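Local coordinates for lysyl oxidase (Pichia pastoris, PDB 1W7C), which probably oxidises primary amines, including lysine side chains, to aldehydes with the help of a copper ion and a topaquinone cofactor, at residues 21-26 against 383-388; 30-35 against 56-61; 134-139 against 391-396; 311-316 against 396-401. All blocks are in the same frame, centred on the assembly; numbering follows the deposited sequence.

In the fold
Strand 380-388 ties the four contacts together. In interaction 1 Asp385 meets the 21-26 loop; through Thr386 O and Tyr393 N, 2.8 Å apart, the strand pairs with the 391-396 strand of interaction 3; and Thr384 OG1 lies 2.7 Å from Ser398 OG of interaction 4. Interaction 2 is tied to the loop by Thr22 O and Thr60 OG1, 2.8 Å apart, and to the strand by Phe387, which packs on Leu33 and Ile58. Interactions 1 and 3 share a glycan on Asn394. All four lie away from the copper and topaquinone site; interaction 1 joins the N2 region to the enzyme domain, interaction 2 lies within the former and interaction 4 within the latter.

Interaction 1 (21-26 against 383-388); sequences WTSLAK and TTDTFE. With NAG (2-acetamido-2-deoxy-beta-D-glucopyranose), chain T.
Ser23, in an irregular loop, faces Asp385 on an extended strand with their CA atoms 7.2 Å apart, a spacing that leaves room for a short side-chain bond and a set of waters. Ser23 OG donates to Asp385 OD1 at 2.6 Å, meeting the oxygen on its syn side and 28° out of the carboxylate plane. Both side chains sit between their own backbone N and carbonyl carbon (chi1 69° for Ser23, 47° for Asp385), which turns the hydroxyl and the carboxylate toward each other. Water 1 gives a proton to Ser23 OG and accepts from Asp385 N, a longer bond of 3.3 Å. Leu24 O takes protons from two waters: water 2 links it to Asp385 OD2 and water 3 to OD1, so each carboxylate oxygen has its own bridge to the same carbonyl. A magnesium ion lies about 4 Å from the nearest atom of the Asp385 side chain, too far for direct coordination. The result is a hydrated seam between domains, in which the loop leading into helix 26-39 of the N2 region is fastened to a strand of the copper amine oxidase enzyme domain.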
# COMPACT_ATOMS: atom_id res chain seq x y z
N TRP A 21 -32.11 1.03 -4.21
CA TRP A 21 -31.41 0.07 -3.38
C TRP A 21 -31.52 0.39 -1.89
O TRP A 21 -30.96 -0.34 -1.09
CB TRP A 21 -29.92 -0.02 -3.79
CG TRP A 21 -29.72 -0.18 -5.26
CD1 TRP A 21 -29.73 -1.34 -5.95
CD2 TRP A 21 -29.53 0.86 -6.22
NE1 TRP A 21 -29.53 -1.11 -7.29
CE2 TRP A 21 -29.43 0.24 -7.48
CE3 TRP A 21 -29.45 2.25 -6.15
CZ2 TRP A 21 -29.18 0.96 -8.63
CZ3 TRP A 21 -29.22 2.96 -7.30
CH2 TRP A 21 -29.10 2.32 -8.53
N THR A 22 -32.21 1.47 -1.55
CA THR A 22 -32.13 1.97 -0.19
C THR A 22 -32.88 1.06 0.79
O THR A 22 -33.82 0.34 0.41
CB THR A 22 -32.68 3.42 -0.17
OG1 THR A 22 -32.22 4.09 1.00
CG2 THR A 22 -34.22 3.45 -0.11
N SER A 23 -32.45 1.13 2.05
CA SER A 23 -33.08 0.32 3.10
C SER A 23 -34.54 0.68 3.24
O SER A 23 -34.99 1.76 2.83
CB SER A 23 -32.36 0.51 4.44
OG SER A 23 -32.57 1.81 4.97
N LEU A 24 -35.30 -0.24 3.82
CA LEU A 24 -36.71 0.03 4.08
C LEU A 24 -36.90 1.20 5.03
O LEU A 24 -36.16 1.39 6.00
CB LEU A 24 -37.39 -1.20 4.64
CG LEU A 24 -37.44 -2.42 3.73
CD1 LEU A 24 -38.06 -3.56 4.50
CD2 LEU A 24 -38.21 -2.12 2.43
N ALA A 25 -37.86 2.06 4.71
CA ALA A 25 -38.30 3.09 5.63
C ALA A 25 -39.00 2.45 6.84
O ALA A 25 -39.51 1.34 6.76
CB ALA A 25 -39.25 4.01 4.91
N LYS A 26 -39.00 3.16 7.96
CA LYS A 26 -39.67 2.65 9.16
C LYS A 26 -41.10 2.21 8.85
O LYS A 26 -41.54 1.15 9.29
CB LYS A 26 -39.65 3.72 10.25
CG LYS A 26 -40.19 3.20 11.60
CD LYS A 26 -39.96 4.18 12.74
CE LYS A 26 -39.95 3.47 14.10
NZ LYS A 26 -40.72 2.18 14.12
N THR A 383 -26.91 8.90 8.54
CA THR A 383 -27.71 8.01 9.35
C THR A 383 -28.23 6.88 8.47
O THR A 383 -28.72 7.12 7.35
CB THR A 383 -28.89 8.81 9.93
OG1 THR A 383 -28.40 9.85 10.78
CG2 THR A 383 -29.77 7.92 10.80
N THR A 384 -28.16 5.66 9.00
CA THR A 384 -28.71 4.48 8.36
C THR A 384 -29.58 3.72 9.35
O THR A 384 -29.65 4.09 10.50
CB THR A 384 -27.59 3.56 7.83
OG1 THR A 384 -26.78 3.12 8.93
CG2 THR A 384 -26.70 4.30 6.85
N ASP A 385 -30.17 2.62 8.91
CA ASP A 385 -31.07 1.87 9.79
C ASP A 385 -31.06 0.41 9.47
O ASP A 385 -30.62 -0.01 8.38
CB ASP A 385 -32.49 2.46 9.73
CG ASP A 385 -32.94 2.69 8.32
OD1 ASP A 385 -33.10 1.69 7.56
OD2 ASP A 385 -33.14 3.85 7.90
N THR A 386 -31.48 -0.38 10.47
CA THR A 386 -31.68 -1.81 10.32
C THR A 386 -32.93 -2.17 11.12
O THR A 386 -33.45 -1.39 11.91
CB THR A 386 -30.49 -2.62 10.89
OG1 THR A 386 -30.27 -2.22 12.25
CG2 THR A 386 -29.19 -2.34 10.12
N PHE A 387 -33.36 -3.41 10.96
CA PHE A 387 -34.44 -4.01 11.76
C PHE A 387 -34.02 -5.37 12.25
O PHE A 387 -33.60 -6.22 11.46
CB PHE A 387 -35.74 -4.13 10.94
CG PHE A 387 -36.85 -4.81 11.70
CD1 PHE A 387 -37.03 -6.17 11.62
CD2 PHE A 387 -37.64 -4.07 12.56
CE1 PHE A 387 -38.03 -6.79 12.36
CE2 PHE A 387 -38.64 -4.67 13.29
CZ PHE A 387 -38.83 -6.03 13.20
N GLU A 388 -34.11 -5.61 13.55
CA GLU A 388 -33.88 -6.97 14.08
C GLU A 388 -34.78 -7.21 15.27
O GLU A 388 -34.90 -6.36 16.14
CB GLU A 388 -32.44 -7.19 14.52
CG GLU A 388 -31.41 -6.87 13.47
CD GLU A 388 -30.03 -7.36 13.85
OE1 GLU A 388 -29.73 -8.59 13.62
OE2 GLU A 388 -29.24 -6.52 14.35
C1 NAG T . -33.22 8.59 12.22
C2 NAG T . -34.66 9.12 12.42
C3 NAG T . -34.92 10.36 11.57
C4 NAG T . -33.86 11.41 11.88
C5 NAG T . -32.46 10.80 11.76
C6 NAG T . -31.38 11.81 12.18
C7 NAG T . -36.53 7.71 13.06
C8 NAG T . -37.85 7.21 12.54
N2 NAG T . -35.66 8.11 12.13
O3 NAG T . -36.20 10.91 11.83
O4 NAG T . -34.04 12.52 11.02
O5 NAG T . -32.37 9.66 12.60
O6 NAG T . -31.47 12.02 13.57
O7 NAG T . -36.31 7.73 14.27
O HOH W 1 -30.15 2.98 5.65
O HOH W 2 -34.86 3.93 5.93
O HOH W 3 -34.81 -0.47 7.54

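Interaction 2 (30-35 against 56-61); sequences QEVLDL and LWIETL
Ile58 projects from its strand straight at the helix, and its two arms are shared between Val32 and Leu33. The side chains of Val32 and Ile58 run in opposite directions and slide past one another, bringing Val32 CG1 to 3.8 Å from Ile58 CG2. Leu33 instead crosses Ile58 at about a right angle: Ile58 CD1 rests 3.9 Å from Leu33 CB and 4.0 Å from Leu33 CD1. The division of labour follows from the isoleucine torsions. With chi1 at -59° the CG1 arm stands beside the backbone N while the CG2 methyl lies opposite that N, and chi2 of 173° stretches CD1 outward to the next residue of the helix. This is helix-on-sheet packing, with helix 26-39 lying against the antiparallel sheet that contains strand 53-61. Val32 also reaches Ala83 and Thr85 on strand 82-89 and Val102 on strand 96-103, while Phe387 of the enzyme domain touches both Leu33 and Ile58. Just upstream, a classic beta bulge sets both Leu56 and Trp57 opposite Val86. On another side of the helix Gln30 NE2 donates to Asp34 OD1 at 2.9 Å, approaching from above the carboxylate plane, one helical turn along.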
# COMPACT_ATOMS: atom_id res chain seq x y z
N GLN A 30 -42.84 -1.42 9.24
CA GLN A 30 -44.04 -1.58 10.05
C GLN A 30 -45.15 -2.29 9.31
O GLN A 30 -45.78 -3.20 9.85
CB GLN A 30 -44.54 -0.22 10.52
CG GLN A 30 -45.66 -0.31 11.55
CD GLN A 30 -45.22 -0.90 12.86
OE1 GLN A 30 -44.45 -0.29 13.58
NE2 GLN A 30 -45.73 -2.10 13.20
N GLU A 31 -45.36 -1.92 8.05
CA GLU A 31 -46.38 -2.56 7.21
C GLU A 31 -46.09 -4.05 7.04
O GLU A 31 -47.00 -4.90 7.09
CB GLU A 31 -46.42 -1.90 5.82
CG GLU A 31 -47.17 -0.59 5.78
CD GLU A 31 -47.67 -0.25 4.39
OE1 GLU A 31 -46.93 -0.47 3.41
OE2 GLU A 31 -48.82 0.21 4.28
N VAL A 32 -44.82 -4.39 6.84
CA VAL A 32 -44.45 -5.79 6.65
C VAL A 32 -44.65 -6.57 7.95
O VAL A 32 -45.20 -7.67 7.96
CB VAL A 32 -43.01 -5.92 6.11
CG1 VAL A 32 -42.56 -7.36 6.10
CG2 VAL A 32 -42.89 -5.32 4.73
N LEU A 33 -44.20 -6.00 9.06
CA LEU A 33 -44.31 -6.70 10.34
C LEU A 33 -45.79 -6.92 10.68
O LEU A 33 -46.19 -7.97 11.16
CB LEU A 33 -43.60 -5.88 11.43
CG LEU A 33 -43.43 -6.49 12.82
CD1 LEU A 33 -42.65 -7.75 12.80
CD2 LEU A 33 -42.76 -5.49 13.72
N ASP A 34 -46.60 -5.91 10.39
CA ASP A 34 -48.05 -5.98 10.64
C ASP A 34 -48.67 -7.12 9.82
O ASP A 34 -49.51 -7.88 10.32
CB ASP A 34 -48.74 -4.65 10.30
CG ASP A 34 -48.48 -3.54 11.32
OD1 ASP A 34 -47.93 -3.77 12.44
OD2 ASP A 34 -48.82 -2.37 11.07
N LEU A 35 -48.24 -7.24 8.56
CA LEU A 35 -48.79 -8.28 7.67
C LEU A 35 -48.35 -9.66 8.11
O LEU A 35 -49.14 -10.61 8.07
CB LEU A 35 -48.40 -8.02 6.22
CG LEU A 35 -49.02 -8.95 5.17
CD1 LEU A 35 -50.53 -8.93 5.23
CD2 LEU A 35 -48.52 -8.57 3.78
N LEU A 56 -37.22 -12.45 12.61
CA LEU A 56 -35.84 -11.99 12.82
C LEU A 56 -35.53 -10.69 12.09
O LEU A 56 -35.12 -9.71 12.71
CB LEU A 56 -34.80 -13.05 12.40
CG LEU A 56 -34.57 -14.24 13.29
CD1 LEU A 56 -35.65 -15.27 13.05
CD2 LEU A 56 -33.17 -14.81 13.00
N TRP A 57 -35.69 -10.74 10.77
CA TRP A 57 -35.18 -9.71 9.86
C TRP A 57 -36.24 -9.29 8.85
O TRP A 57 -37.07 -10.11 8.42
CB TRP A 57 -33.95 -10.23 9.12
CG TRP A 57 -32.80 -10.48 10.03
CD1 TRP A 57 -32.42 -9.73 11.11
CD2 TRP A 57 -31.90 -11.59 9.97
NE1 TRP A 57 -31.32 -10.30 11.71
CE2 TRP A 57 -30.98 -11.43 11.02
CE3 TRP A 57 -31.77 -12.70 9.11
CZ2 TRP A 57 -29.95 -12.36 11.26
CZ3 TRP A 57 -30.75 -13.62 9.35
CH2 TRP A 57 -29.85 -13.44 10.42
N ILE A 58 -36.23 -8.00 8.52
CA ILE A 58 -37.06 -7.40 7.48
C ILE A 58 -36.23 -6.33 6.79
O ILE A 58 -35.85 -5.35 7.44
CB ILE A 58 -38.34 -6.73 8.05
CG1 ILE A 58 -39.20 -7.73 8.83
CG2 ILE A 58 -39.11 -6.11 6.91
CD1 ILE A 58 -40.38 -7.10 9.55
N GLU A 59 -35.91 -6.56 5.52
CA GLU A 59 -35.04 -5.64 4.79
C GLU A 59 -35.41 -5.56 3.32
O GLU A 59 -36.18 -6.36 2.80
CB GLU A 59 -33.57 -6.03 4.94
CG GLU A 59 -33.22 -7.32 4.24
CD GLU A 59 -31.73 -7.53 4.02
OE1 GLU A 59 -30.92 -6.64 4.35
OE2 GLU A 59 -31.41 -8.61 3.48
N THR A 60 -34.81 -4.58 2.63
CA THR A 60 -35.02 -4.44 1.20
C THR A 60 -34.51 -5.66 0.44
O THR A 60 -33.37 -6.07 0.65
CB THR A 60 -34.32 -3.21 0.70
OG1 THR A 60 -34.90 -2.07 1.34
CG2 THR A 60 -34.51 -3.03 -0.81
N LEU A 61 -35.35 -6.22 -0.42
CA LEU A 61 -34.90 -7.17 -1.43
C LEU A 61 -34.56 -6.34 -2.65
O LEU A 61 -35.47 -5.82 -3.32
CB LEU A 61 -36.01 -8.19 -1.73
CG LEU A 61 -35.65 -9.23 -2.77
CD1 LEU A 61 -34.52 -10.13 -2.32
CD2 LEU A 61 -36.89 -10.07 -3.09

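Interaction 3 (134-139 against 391-396); sequences LDRIKS and EFYNRT. With NAG (2-acetamido-2-deoxy-beta-D-glucopyranose), chain T.
Arg136 reaches across to Tyr393 from the first turn of its helix, bridging backbones whose nearest CA atoms, those of Arg136 and Glu391, are 13.3 Å apart. Its CB points at the strand, and chi1 of -74° sets CG opposite the carbonyl carbon; from CG through CD to NE the chain is fully extended, carrying the guanidinium outward. At the tip the two terminal nitrogens part company. NH2 donates to Tyr393 OH at 3.2 Å, a fairly straight bond of 162° at the guanidinium edge and nearly in its plane, while the phenol ring is turned 70° to that plane. NH1 gives a proton to water 4 at 2.9 Å, and this water lies 2.6 Å from Glu391 OE1, to which it probably donates. It is also hydrogen-bonded to Tyr393 OH at 2.5 Å and so links arginine, tyrosine and glutamate. Since Arg136 NH1 and Glu391 OE1 are 4.4 Å apart, the opposite charges meet through water and form no direct salt bridge; Glu391 OE2 has its own in Arg735. At the base of the arginine, Asp135 caps the helix, its OD2 accepting from Lys138 N at 2.9 Å. Further along the strand, Asn394 ND2 is bonded covalently to C1 of an N-linked N-acetylglucosamine. The whole is a helix N-terminus with an aspartate N-cap, linked by one arginine to a glycosylated strand of the enzyme domain.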
# COMPACT_ATOMS: atom_id res chain seq x y z
N LEU A 134 -27.51 -18.56 14.84
CA LEU A 134 -27.26 -18.37 16.26
C LEU A 134 -27.93 -17.08 16.70
O LEU A 134 -27.31 -16.02 16.78
CB LEU A 134 -25.75 -18.33 16.53
CG LEU A 134 -25.33 -18.20 18.00
CD1 LEU A 134 -25.90 -19.33 18.87
CD2 LEU A 134 -23.80 -18.15 18.11
N ASP A 135 -29.23 -17.20 16.92
CA ASP A 135 -30.07 -16.06 17.18
C ASP A 135 -30.20 -15.84 18.68
O ASP A 135 -29.61 -16.57 19.48
CB ASP A 135 -31.43 -16.14 16.46
CG ASP A 135 -32.36 -17.16 17.01
OD1 ASP A 135 -33.52 -17.15 16.50
OD2 ASP A 135 -32.03 -18.03 17.85
N ARG A 136 -30.98 -14.85 19.07
CA ARG A 136 -31.09 -14.48 20.49
C ARG A 136 -31.62 -15.65 21.30
O ARG A 136 -31.20 -15.88 22.43
CB ARG A 136 -31.99 -13.27 20.68
CG ARG A 136 -31.34 -12.00 20.24
CD ARG A 136 -32.13 -10.76 20.55
NE ARG A 136 -31.37 -9.60 20.10
CZ ARG A 136 -31.85 -8.38 19.98
NH1 ARG A 136 -33.11 -8.11 20.32
NH2 ARG A 136 -31.06 -7.41 19.55
N ILE A 137 -32.55 -16.39 20.71
CA ILE A 137 -33.20 -17.53 21.39
C ILE A 137 -32.22 -18.69 21.60
O ILE A 137 -32.11 -19.22 22.72
CB ILE A 137 -34.47 -17.96 20.59
CG1 ILE A 137 -35.48 -16.79 20.46
CG2 ILE A 137 -35.12 -19.18 21.24
CD1 ILE A 137 -35.75 -16.07 21.73
N LYS A 138 -31.48 -19.04 20.56
CA LYS A 138 -30.49 -20.11 20.68
C LYS A 138 -29.33 -19.71 21.59
O LYS A 138 -28.85 -20.55 22.36
CB LYS A 138 -29.97 -20.56 19.32
CG LYS A 138 -29.08 -21.78 19.38
CD LYS A 138 -29.04 -22.52 18.06
CE LYS A 138 -30.21 -23.48 17.91
NZ LYS A 138 -30.38 -24.03 16.51
N SER A 139 -28.88 -18.46 21.51
CA SER A 139 -27.82 -17.97 22.41
C SER A 139 -28.23 -18.08 23.87
O SER A 139 -27.45 -18.51 24.72
CB SER A 139 -27.48 -16.52 22.08
OG SER A 139 -26.82 -16.50 20.84
N GLU A 391 -37.42 -4.59 16.62
CA GLU A 391 -37.02 -3.21 16.78
C GLU A 391 -36.33 -2.62 15.53
O GLU A 391 -35.52 -3.27 14.87
CB GLU A 391 -36.13 -3.06 18.01
CG GLU A 391 -36.86 -3.43 19.30
CD GLU A 391 -35.97 -3.37 20.51
OE1 GLU A 391 -35.03 -4.19 20.58
OE2 GLU A 391 -36.21 -2.51 21.39
N PHE A 392 -36.76 -1.41 15.17
CA PHE A 392 -36.11 -0.61 14.16
C PHE A 392 -35.01 0.20 14.82
O PHE A 392 -35.26 0.90 15.79
CB PHE A 392 -37.17 0.29 13.49
CG PHE A 392 -36.66 1.13 12.33
CD1 PHE A 392 -36.14 2.40 12.54
CD2 PHE A 392 -36.77 0.67 11.03
CE1 PHE A 392 -35.71 3.20 11.47
CE2 PHE A 392 -36.34 1.44 9.96
CZ PHE A 392 -35.82 2.72 10.17
N TYR A 393 -33.79 0.09 14.28
CA TYR A 393 -32.61 0.75 14.83
C TYR A 393 -32.19 1.90 13.88
O TYR A 393 -31.90 1.66 12.70
CB TYR A 393 -31.43 -0.23 14.93
CG TYR A 393 -31.56 -1.36 15.94
CD1 TYR A 393 -32.42 -2.43 15.71
CD2 TYR A 393 -30.78 -1.38 17.08
CE1 TYR A 393 -32.52 -3.47 16.61
CE2 TYR A 393 -30.87 -2.41 17.98
CZ TYR A 393 -31.75 -3.45 17.75
OH TYR A 393 -31.87 -4.48 18.64
N ASN A 394 -32.14 3.11 14.41
CA ASN A 394 -31.65 4.25 13.69
C ASN A 394 -30.23 4.51 14.18
O ASN A 394 -30.01 4.74 15.37
CB ASN A 394 -32.54 5.44 14.03
CG ASN A 394 -32.76 6.38 12.89
OD1 ASN A 394 -32.60 6.04 11.73
ND2 ASN A 394 -33.22 7.58 13.24
N ARG A 395 -29.28 4.55 13.27
CA ARG A 395 -27.88 4.72 13.63
C ARG A 395 -27.32 5.99 13.04
O ARG A 395 -27.04 6.07 11.85
CB ARG A 395 -27.06 3.53 13.12
CG ARG A 395 -27.12 2.35 13.98
CD ARG A 395 -26.14 1.23 13.62
NE ARG A 395 -26.53 0.06 14.37
CZ ARG A 395 -27.58 -0.68 14.09
NH1 ARG A 395 -28.25 -0.49 12.96
NH2 ARG A 395 -27.89 -1.70 14.88
N THR A 396 -27.18 7.00 13.87
CA THR A 396 -26.56 8.24 13.45
C THR A 396 -25.05 8.00 13.42
O THR A 396 -24.51 7.04 13.99
CB THR A 396 -26.90 9.40 14.37
OG1 THR A 396 -26.37 9.13 15.66
CG2 THR A 396 -28.44 9.50 14.52
C1 NAG T . -33.22 8.59 12.22
C2 NAG T . -34.66 9.12 12.42
C3 NAG T . -34.92 10.36 11.57
C4 NAG T . -33.86 11.41 11.88
C5 NAG T . -32.46 10.80 11.76
C6 NAG T . -31.38 11.81 12.18
C7 NAG T . -36.53 7.71 13.06
C8 NAG T . -37.85 7.21 12.54
N2 NAG T . -35.66 8.11 12.13
O3 NAG T . -36.20 10.91 11.83
O4 NAG T . -34.04 12.52 11.02
O5 NAG T . -32.37 9.66 12.60
O6 NAG T . -31.47 12.02 13.57
O7 NAG T . -36.31 7.73 14.27
O HOH W 4 -34.04 -5.78 18.81

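Interaction 4 (311-316 against 396-401); sequences TSWSRD and TLSYCV
Two layers of the beta-rich enzyme domain face each other here: the axes of strands 311-314 and 398-401 run nearly antiparallel, at 157°, and approach to 10.1 Å, so they meet through side chains and not through backbone bonds. A classic beta bulge, with Ser398 and Tyr399 both opposite Phe382, lets two consecutive residues point at the other strand. Ser398 OG, in the conformer modelled here of the two deposited, sits over one face of the Trp313 indole, 3.1 Å above the plane and offset toward the rim; its closest ring atom is Trp313 CH2, at 3.2 Å. In this conformer it is hydrogen-bonded to Thr384 OG1, while Trp313 NE1 bonds to Gly364 O. Tyr399 CD2 packs against Trp313 CZ3 at 4.2 Å, the two ring planes nearly parallel but displaced, so that they touch obliquely. The phenol reaches on to Thr311, two residues before Trp313, where Thr311 OG1 and Tyr399 OH are 2.8 Å apart, a possible hydrogen bond, since the threonine proton has another acceptor within reach. Thr311 chi1 of 66° tucks OG1 between its own N and carbonyl carbon, turned to the approaching phenol. Tyr399 OH also bonds to Glu300 OE1. These hydroxyls are matched with polar partners, so the interior here combines aromatic packing with a small group of buried hydroxyls, one of them bonded to the Glu300 carboxylate, which would probably polarise the phenol.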
# COMPACT_ATOMS: atom_id res chain seq x y z
N THR A 311 -25.40 5.20 -2.13
CA THR A 311 -25.06 4.24 -1.08
C THR A 311 -26.32 3.54 -0.56
O THR A 311 -27.44 4.02 -0.68
CB THR A 311 -24.37 4.91 0.14
OG1 THR A 311 -25.30 5.77 0.76
CG2 THR A 311 -23.13 5.72 -0.27
N SER A 312 -26.10 2.36 -0.04
CA SER A 312 -27.11 1.54 0.59
C SER A 312 -26.50 0.89 1.81
O SER A 312 -25.30 0.67 1.86
CB SER A 312 -27.63 0.48 -0.39
OG SER A 312 -28.64 -0.29 0.22
N TRP A 313 -27.35 0.54 2.77
CA TRP A 313 -26.90 -0.05 4.03
C TRP A 313 -27.70 -1.29 4.37
O TRP A 313 -28.94 -1.28 4.30
CB TRP A 313 -27.10 0.99 5.15
CG TRP A 313 -26.44 0.57 6.43
CD1 TRP A 313 -27.00 -0.18 7.44
CD2 TRP A 313 -25.12 0.89 6.84
NE1 TRP A 313 -26.08 -0.35 8.45
CE2 TRP A 313 -24.91 0.29 8.10
CE3 TRP A 313 -24.07 1.64 6.28
CZ2 TRP A 313 -23.73 0.43 8.81
CZ3 TRP A 313 -22.89 1.79 7.00
CH2 TRP A 313 -22.72 1.18 8.24
N SER A 314 -27.00 -2.35 4.77
CA SER A 314 -27.64 -3.56 5.27
C SER A 314 -27.09 -3.97 6.62
O SER A 314 -25.95 -3.67 6.96
CB SER A 314 -27.45 -4.72 4.29
OG SER A 314 -26.12 -5.22 4.31
N ARG A 315 -27.94 -4.67 7.37
CA ARG A 315 -27.53 -5.26 8.63
C ARG A 315 -26.38 -6.25 8.44
O ARG A 315 -25.41 -6.26 9.22
CB ARG A 315 -28.75 -5.93 9.26
CG ARG A 315 -28.46 -6.77 10.46
CD ARG A 315 -28.47 -8.30 10.13
NE ARG A 315 -28.09 -9.10 11.28
CZ ARG A 315 -27.26 -10.09 11.27
NH1 ARG A 315 -26.71 -10.53 10.14
NH2 ARG A 315 -26.99 -10.71 12.40
N ASP A 316 -26.44 -7.06 7.39
CA ASP A 316 -25.41 -8.08 7.21
C ASP A 316 -24.03 -7.48 6.96
O ASP A 316 -23.05 -7.92 7.56
CB ASP A 316 -25.72 -8.99 6.02
CG ASP A 316 -26.89 -9.94 6.24
OD1 ASP A 316 -27.42 -10.07 7.38
OD2 ASP A 316 -27.34 -10.58 5.25
N THR A 396 -27.18 7.00 13.87
CA THR A 396 -26.56 8.24 13.45
C THR A 396 -25.05 8.00 13.42
O THR A 396 -24.51 7.04 13.99
CB THR A 396 -26.90 9.40 14.37
OG1 THR A 396 -26.37 9.13 15.66
CG2 THR A 396 -28.44 9.50 14.52
N LEU A 397 -24.39 8.87 12.69
CA LEU A 397 -22.93 8.81 12.54
C LEU A 397 -22.49 7.42 12.06
O LEU A 397 -21.45 6.89 12.46
CB LEU A 397 -22.23 9.26 13.82
CG LEU A 397 -22.18 10.79 14.12
CD1 LEU A 397 -23.42 11.62 13.88
CD2 LEU A 397 -21.62 10.94 15.49
N SER A 398 -23.28 6.83 11.16
CA SER A 398 -23.06 5.47 10.69
C SER A 398 -21.94 5.36 9.64
O SER A 398 -21.17 4.40 9.66
CB SER A 398 -24.36 4.93 10.09
OG SER A 398 -24.20 3.63 9.59
N TYR A 399 -21.87 6.32 8.74
CA TYR A 399 -20.76 6.44 7.83
C TYR A 399 -20.43 7.88 7.64
O TYR A 399 -21.23 8.75 7.93
CB TYR A 399 -20.99 5.69 6.51
CG TYR A 399 -22.07 6.23 5.59
CD1 TYR A 399 -21.77 7.13 4.59
CD2 TYR A 399 -23.37 5.79 5.68
CE1 TYR A 399 -22.73 7.57 3.70
CE2 TYR A 399 -24.35 6.22 4.79
CZ TYR A 399 -24.02 7.12 3.79
OH TYR A 399 -24.97 7.56 2.90
N CYS A 400 -19.20 8.15 7.21
CA CYS A 400 -18.76 9.52 7.00
C CYS A 400 -18.19 9.68 5.61
O CYS A 400 -17.71 8.70 4.99
CB CYS A 400 -17.71 9.98 8.04
SG CYS A 400 -16.08 9.20 7.79
N VAL A 401 -18.24 10.92 5.13
CA VAL A 401 -17.73 11.32 3.85
C VAL A 401 -16.83 12.52 4.03
O VAL A 401 -17.21 13.49 4.69
CB VAL A 401 -18.90 11.68 2.92
CG1 VAL A 401 -18.39 12.11 1.53
CG2 VAL A 401 -19.91 10.49 2.82